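Local atomic coordinates of beta-1,4-mannanase (Cryptopygus antarcticus, PDB entry 4OOU), a protein that hydrolyses internal beta-1,4 linkages of mannan backbones at random, releasing short manno-oligosaccharides from substrates such as locust bean gum. Residues W243-Q248 and W299-N304; M279-H284 and N291-V296. All blocks are in the same frame, centred on the assembly; numbering follows the deposited sequence.

Contact 1: W243-Q248 and W299-N304; sequences WSELTQ and WAYNVN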
loop_
_atom_site.group_PDB
_atom_site.type_symbol
_atom_site.label_atom_id
_atom_site.label_comp_id
_atom_site.label_asym_id
_atom_site.label_seq_id
_atom_site.Cartn_x
_atom_site.Cartn_y
_atom_site.Cartn_z
ATOM N N TRP A 243 0.402 8.444 -5.755
ATOM C CA TRP A 243 1.757 8.916 -6.062
ATOM C C TRP A 243 2.131 10.203 -5.356
ATOM O O TRP A 243 3.299 10.462 -5.195
ATOM C CB TRP A 243 1.973 9.000 -7.576
ATOM C CG TRP A 243 2.226 10.294 -8.230
ATOM C CD1 TRP A 243 3.430 10.734 -8.750
ATOM C CD2 TRP A 243 1.250 11.264 -8.614
ATOM N NE1 TRP A 243 3.251 11.943 -9.400
ATOM C CE2 TRP A 243 1.928 12.286 -9.337
ATOM C CE3 TRP A 243 -0.127 11.378 -8.419
ATOM C CZ2 TRP A 243 1.277 13.400 -9.840
ATOM C CZ3 TRP A 243 -0.776 12.505 -8.916
ATOM C CH2 TRP A 243 -0.063 13.504 -9.619
ATOM N N SER A 244 1.130 10.952 -4.883
ATOM C CA SER A 244 1.299 12.316 -4.367
ATOM C C SER A 244 0.144 12.661 -3.468
ATOM O O SER A 244 -0.916 12.057 -3.568
ATOM C CB SER A 244 1.204 13.285 -5.534
ATOM O OG SER A 244 1.591 14.562 -5.139
ATOM N N GLU A 245 0.334 13.675 -2.634
ATOM C CA GLU A 245 -0.752 14.295 -1.848
ATOM C C GLU A 245 -1.989 14.725 -2.673
ATOM O O GLU A 245 -3.124 14.641 -2.166
ATOM C CB GLU A 245 -0.185 15.499 -1.081
ATOM C CG GLU A 245 0.223 16.703 -1.946
ATOM C CD GLU A 245 1.633 16.670 -2.512
ATOM O OE1 GLU A 245 2.431 15.731 -2.263
ATOM O OE2 GLU A 245 1.950 17.635 -3.246
ATOM N N LEU A 246 -1.740 15.140 -3.937
ATOM C CA LEU A 246 -2.713 15.786 -4.864
ATOM C C LEU A 246 -4.078 15.143 -5.050
ATOM O O LEU A 246 -5.039 15.774 -5.557
ATOM C CB LEU A 246 -2.102 15.873 -6.266
ATOM C CG LEU A 246 -1.201 17.046 -6.695
ATOM C CD1 LEU A 246 -0.799 18.022 -5.604
ATOM C CD2 LEU A 246 0.049 16.513 -7.376
ATOM N N THR A 247 -4.162 13.886 -4.653
ATOM C CA THR A 247 -5.283 13.076 -5.011
ATOM C C THR A 247 -5.887 12.395 -3.790
ATOM O O THR A 247 -6.806 11.581 -3.909
ATOM C CB THR A 247 -4.814 12.121 -6.109
ATOM O OG1 THR A 247 -5.930 11.614 -6.812
ATOM C CG2 THR A 247 -4.056 11.010 -5.562
ATOM N N GLN A 248 -5.414 12.747 -2.598
ATOM C CA GLN A 248 -5.981 12.160 -1.380
ATOM C C GLN A 248 -6.249 13.192 -0.279
ATOM O O GLN A 248 -6.342 12.863 0.913
ATOM C CB GLN A 248 -5.144 10.959 -0.887
ATOM C CG GLN A 248 -5.537 9.644 -1.571
ATOM C CD GLN A 248 -4.888 8.425 -0.957
ATOM O OE1 GLN A 248 -4.696 8.357 0.254
ATOM N NE2 GLN A 248 -4.552 7.445 -1.789
ATOM N N TRP A 299 -3.016 16.816 9.599
ATOM C CA TRP A 299 -4.303 17.401 9.944
ATOM C C TRP A 299 -4.696 18.364 8.847
ATOM O O TRP A 299 -5.875 18.487 8.498
ATOM C CB TRP A 299 -4.186 18.116 11.278
ATOM C CG TRP A 299 -3.547 17.238 12.363
ATOM C CD1 TRP A 299 -2.320 17.400 12.933
ATOM C CD2 TRP A 299 -4.100 16.050 12.944
ATOM N NE1 TRP A 299 -2.082 16.414 13.839
ATOM C CE2 TRP A 299 -3.166 15.573 13.876
ATOM C CE3 TRP A 299 -5.299 15.357 12.774
ATOM C CZ2 TRP A 299 -3.382 14.424 14.632
ATOM C CZ3 TRP A 299 -5.526 14.209 13.546
ATOM C CH2 TRP A 299 -4.566 13.752 14.458
ATOM N N ALA A 300 -3.677 19.021 8.285
ATOM C CA ALA A 300 -3.849 19.887 7.132
ATOM C C ALA A 300 -4.620 19.179 6.031
ATOM O O ALA A 300 -5.364 19.817 5.296
ATOM C CB ALA A 300 -2.494 20.364 6.605
ATOM N N TYR A 301 -4.465 17.861 5.887
ATOM C CA TYR A 301 -5.143 17.204 4.776
ATOM C C TYR A 301 -6.645 17.000 5.070
ATOM O O TYR A 301 -7.389 16.553 4.210
ATOM C CB TYR A 301 -4.433 15.915 4.369
ATOM C CG TYR A 301 -3.063 16.152 3.783
ATOM C CD1 TYR A 301 -2.892 16.896 2.644
ATOM C CD2 TYR A 301 -1.940 15.641 4.383
ATOM C CE1 TYR A 301 -1.639 17.142 2.105
ATOM C CE2 TYR A 301 -0.680 15.868 3.849
ATOM C CZ TYR A 301 -0.536 16.636 2.703
ATOM O OH TYR A 301 0.741 16.848 2.181
ATOM N N ASN A 302 -7.079 17.400 6.264
ATOM C CA ASN A 302 -8.484 17.306 6.688
ATOM C C ASN A 302 -9.039 15.947 6.295
ATOM O O ASN A 302 -9.934 15.835 5.471
ATOM C CB ASN A 302 -9.332 18.456 6.125
ATOM C CG ASN A 302 -10.753 18.507 6.733
ATOM O OD1 ASN A 302 -11.668 19.129 6.183
ATOM N ND2 ASN A 302 -10.941 17.843 7.858
ATOM N N VAL A 303 -8.450 14.905 6.858
ATOM C CA VAL A 303 -8.757 13.543 6.414
ATOM C C VAL A 303 -8.773 12.553 7.624
ATOM O O VAL A 303 -8.469 11.362 7.514
ATOM C CB VAL A 303 -7.767 13.211 5.293
ATOM C CG1 VAL A 303 -6.513 12.506 5.807
ATOM C CG2 VAL A 303 -8.451 12.463 4.198
ATOM N N ASN A 304 -9.238 13.088 8.749
ATOM C CA ASN A 304 -9.059 12.528 10.057
ATOM C C ASN A 304 -10.052 11.401 10.346
ATOM O O ASN A 304 -9.901 10.729 11.352
ATOM C CB ASN A 304 -9.178 13.627 11.131
ATOM C CG ASN A 304 -8.371 14.909 10.810
ATOM O OD1 ASN A 304 -7.521 14.989 9.889
ATOM N ND2 ASN A 304 -8.640 15.919 11.590
#
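Glu245 and Tyr301 make the tight part of this contact between loops that follow successive strands of the TIM barrel: Glu245 CB sits 3.6 Å from Tyr301 OH and 3.9 Å from Tyr301 CE1. The methylene group meets the phenol obliquely, while the carboxylate plane lies 28° from that of the ring. Glu245 suits a place that needs an aliphatic root and a polar end. With CG wedged between the backbone N and the carbonyl carbon (chi1 69°) and the chain bent again at chi2, its aliphatic root packs on Tyr301 and its acid turns elsewhere. OE2 is hydrogen-bonded to Asn289, and OE1 receives a weak bond from Ser244 OG. The tyrosine hydroxyl points at the carbonyl of Asn291, probably as a hydrogen bond, though the modelled distance is doubtfully short.

The second touch is looser, a single approach of 3.9 Å between Val303 CG2 and Gln248 O. Farther out, 299-304 turns to solvent at Trp299 and Asn302. Asn302 takes up a left-handed backbone conformation, which asparagine tolerates well, and its N bonds back to Trp299 O at 2.8 Å.

Segment 243-248 starts with the substrate-binding Trp243. Strand 277-281 touches both loops: Gln248 and Tyr301 rest on Met279, and Gln248 and Val303 on Tyr277. Gln248 also ties its amide to Gln278 N and to Val240 O of strand 238-241.

Contact 2: M279-H284 and N291-V296; sequences MHTYSH and NAPFKV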
loop_
_atom_site.group_PDB
_atom_site.type_symbol
_atom_site.label_atom_id
_atom_site.label_comp_id
_atom_site.label_asym_id
_atom_site.label_seq_id
_atom_site.Cartn_x
_atom_site.Cartn_y
_atom_site.Cartn_z
ATOM N N MET A 279 -0.356 8.518 1.085
ATOM C CA MET A 279 0.329 9.318 0.089
ATOM C C MET A 279 1.777 8.865 -0.010
ATOM O O MET A 279 2.335 8.310 0.936
ATOM C CB MET A 279 0.235 10.782 0.468
ATOM C CG MET A 279 -1.190 11.316 0.561
ATOM S SD MET A 279 -1.311 12.830 1.535
ATOM C CE MET A 279 -3.069 13.151 1.405
ATOM N N HIS A 280 2.350 9.026 -1.185
ATOM C CA HIS A 280 3.786 8.831 -1.388
ATOM C C HIS A 280 4.396 10.181 -1.637
ATOM O O HIS A 280 3.721 11.006 -2.151
ATOM C CB HIS A 280 4.042 8.002 -2.631
ATOM C CG HIS A 280 3.457 6.637 -2.576
ATOM N ND1 HIS A 280 3.342 5.841 -3.689
ATOM C CD2 HIS A 280 2.947 5.932 -1.548
ATOM C CE1 HIS A 280 2.811 4.687 -3.343
ATOM N NE2 HIS A 280 2.553 4.721 -2.049
ATOM N N THR A 281 5.673 10.412 -1.333
ATOM C CA THR A 281 6.206 11.757 -1.513
ATOM C C THR A 281 7.706 11.812 -1.812
ATOM O O THR A 281 8.530 11.192 -1.130
ATOM C CB THR A 281 5.813 12.668 -0.321
ATOM O OG1 THR A 281 5.980 14.051 -0.682
ATOM C CG2 THR A 281 6.610 12.320 0.907
ATOM N N TYR A 282 8.022 12.579 -2.852
ATOM C CA TYR A 282 9.356 12.740 -3.362
ATOM C C TYR A 282 9.580 14.207 -3.840
ATOM O O TYR A 282 8.743 14.799 -4.536
ATOM C CB TYR A 282 9.564 11.758 -4.537
ATOM C CG TYR A 282 9.400 10.274 -4.216
ATOM C CD1 TYR A 282 10.446 9.528 -3.709
ATOM C CD2 TYR A 282 8.210 9.616 -4.461
ATOM C CE1 TYR A 282 10.303 8.180 -3.423
ATOM C CE2 TYR A 282 8.059 8.259 -4.172
ATOM C CZ TYR A 282 9.111 7.549 -3.646
ATOM O OH TYR A 282 8.965 6.206 -3.360
ATOM N N SER A 283 10.718 14.790 -3.483
ATOM C CA SER A 283 11.090 16.110 -3.987
ATOM C C SER A 283 11.453 16.081 -5.477
ATOM O O SER A 283 11.745 15.026 -6.036
ATOM C CB SER A 283 12.274 16.654 -3.173
ATOM O OG SER A 283 13.437 15.852 -3.269
ATOM N N HIS A 284 11.416 17.245 -6.120
ATOM C CA HIS A 284 11.912 17.403 -7.496
ATOM C C HIS A 284 12.981 18.482 -7.519
ATOM O O HIS A 284 12.744 19.630 -7.109
ATOM C CB HIS A 284 10.755 17.694 -8.455
ATOM C CG HIS A 284 9.808 16.540 -8.564
ATOM N ND1 HIS A 284 8.679 16.426 -7.777
ATOM C CD2 HIS A 284 9.878 15.397 -9.290
ATOM C CE1 HIS A 284 8.070 15.282 -8.044
ATOM N NE2 HIS A 284 8.781 14.636 -8.954
ATOM N N ASN A 291 2.430 21.611 -0.626
ATOM C CA ASN A 291 1.695 21.105 0.515
ATOM C C ASN A 291 1.876 19.599 0.604
ATOM O O ASN A 291 0.943 18.862 0.906
ATOM C CB ASN A 291 0.232 21.501 0.389
ATOM C CG ASN A 291 0.064 22.987 0.099
ATOM O OD1 ASN A 291 0.594 23.838 0.830
ATOM N ND2 ASN A 291 -0.668 23.310 -0.981
ATOM N N ALA A 292 3.106 19.169 0.335
ATOM C CA ALA A 292 3.490 17.784 0.446
ATOM C C ALA A 292 3.645 17.436 1.918
ATOM O O ALA A 292 3.707 18.316 2.773
ATOM C CB ALA A 292 4.768 17.510 -0.339
ATOM N N PRO A 293 3.644 16.158 2.234
ATOM C CA PRO A 293 3.507 15.747 3.632
ATOM C C PRO A 293 4.551 16.259 4.633
ATOM O O PRO A 293 4.177 16.574 5.774
ATOM C CB PRO A 293 3.580 14.223 3.543
ATOM C CG PRO A 293 2.915 13.948 2.269
ATOM C CD PRO A 293 3.360 15.048 1.327
ATOM N N PHE A 294 5.831 16.309 4.224
ATOM C CA PHE A 294 6.906 16.782 5.094
ATOM C C PHE A 294 6.981 18.300 5.054
ATOM O O PHE A 294 7.762 18.888 5.793
ATOM C CB PHE A 294 8.270 16.155 4.752
ATOM C CG PHE A 294 8.353 14.687 5.068
ATOM C CD1 PHE A 294 8.401 14.253 6.376
ATOM C CD2 PHE A 294 8.350 13.725 4.048
ATOM C CE1 PHE A 294 8.444 12.879 6.673
ATOM C CE2 PHE A 294 8.387 12.359 4.334
ATOM C CZ PHE A 294 8.437 11.931 5.652
ATOM N N LYS A 295 6.137 18.934 4.239
ATOM C CA LYS A 295 5.945 20.392 4.317
ATOM C C LYS A 295 4.873 20.792 5.324
ATOM O O LYS A 295 4.799 21.937 5.712
ATOM C CB LYS A 295 5.595 20.977 2.945
ATOM C CG LYS A 295 6.805 21.305 2.096
ATOM C CD LYS A 295 7.518 22.545 2.643
ATOM C CE LYS A 295 8.316 23.308 1.589
ATOM N NZ LYS A 295 7.421 24.018 0.635
ATOM N N VAL A 296 4.077 19.845 5.790
ATOM C CA VAL A 296 2.771 20.183 6.305
ATOM C C VAL A 296 2.351 19.244 7.473
ATOM O O VAL A 296 3.171 18.498 7.984
ATOM C CB VAL A 296 1.834 20.178 5.078
ATOM C CG1 VAL A 296 0.992 18.910 4.988
ATOM C CG2 VAL A 296 0.986 21.431 5.038
HETATM O O HOH W 1 7.091 15.925 1.727
#
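In the TIM barrel of this family 5 glycoside hydrolase, Thr281 of strand 277-281 packs against Pro293 and Phe294 of the loop that follows. On the other side of the strand lies the active site, where His280 bonds to Glu181 and Tyr282 to Glu312, the probable acid/base and nucleophile. Thr281 suits the outward position because it branches into a polar and an apolar arm. Its OG1, trans to the backbone N (chi1 -163°), lies 3.4 Å from Pro293 CD and 3.7 Å from Ala292 CB, while its methyl CG2 comes obliquely to the Phe294 ring, 3.9 Å from CD2. Farther back along the strand, Met279 SD makes a looser apolar contact with Pro293 CG at 4.4 Å. The Phe294 ring also meets Phe313 edge-to-face, and helix 323-332 packs on it. A valine in place of Thr281 is likely to leave the water between strand and loop without its hold on the strand. That water accepts a bond from Phe294 N at 2.8 Å and is hydrogen-bonded to Thr281 OG1 at 3.2 Å.

From the N terminus, the chain leaves barrel strand 238-241 and enters 243-248, the first half of contact 1. It then passes through helix 260-267 and runs along strand 277-281, which carries the first half of contact 2. Only six residues later 291-296 folds back on that strand, closing a short loop, and 299-304 then closes the wider one before the chain enters strand 308-313. Contact 2 thus lies wholly within the span of contact 1, and the two do not cross. They abut as well, with Met279 CE packing 3.3 Å from Gln248 O. Contact 1 ties the loop after strand 238-241 to the loop after strand 277-281, while contact 2 holds that second loop against its own strand.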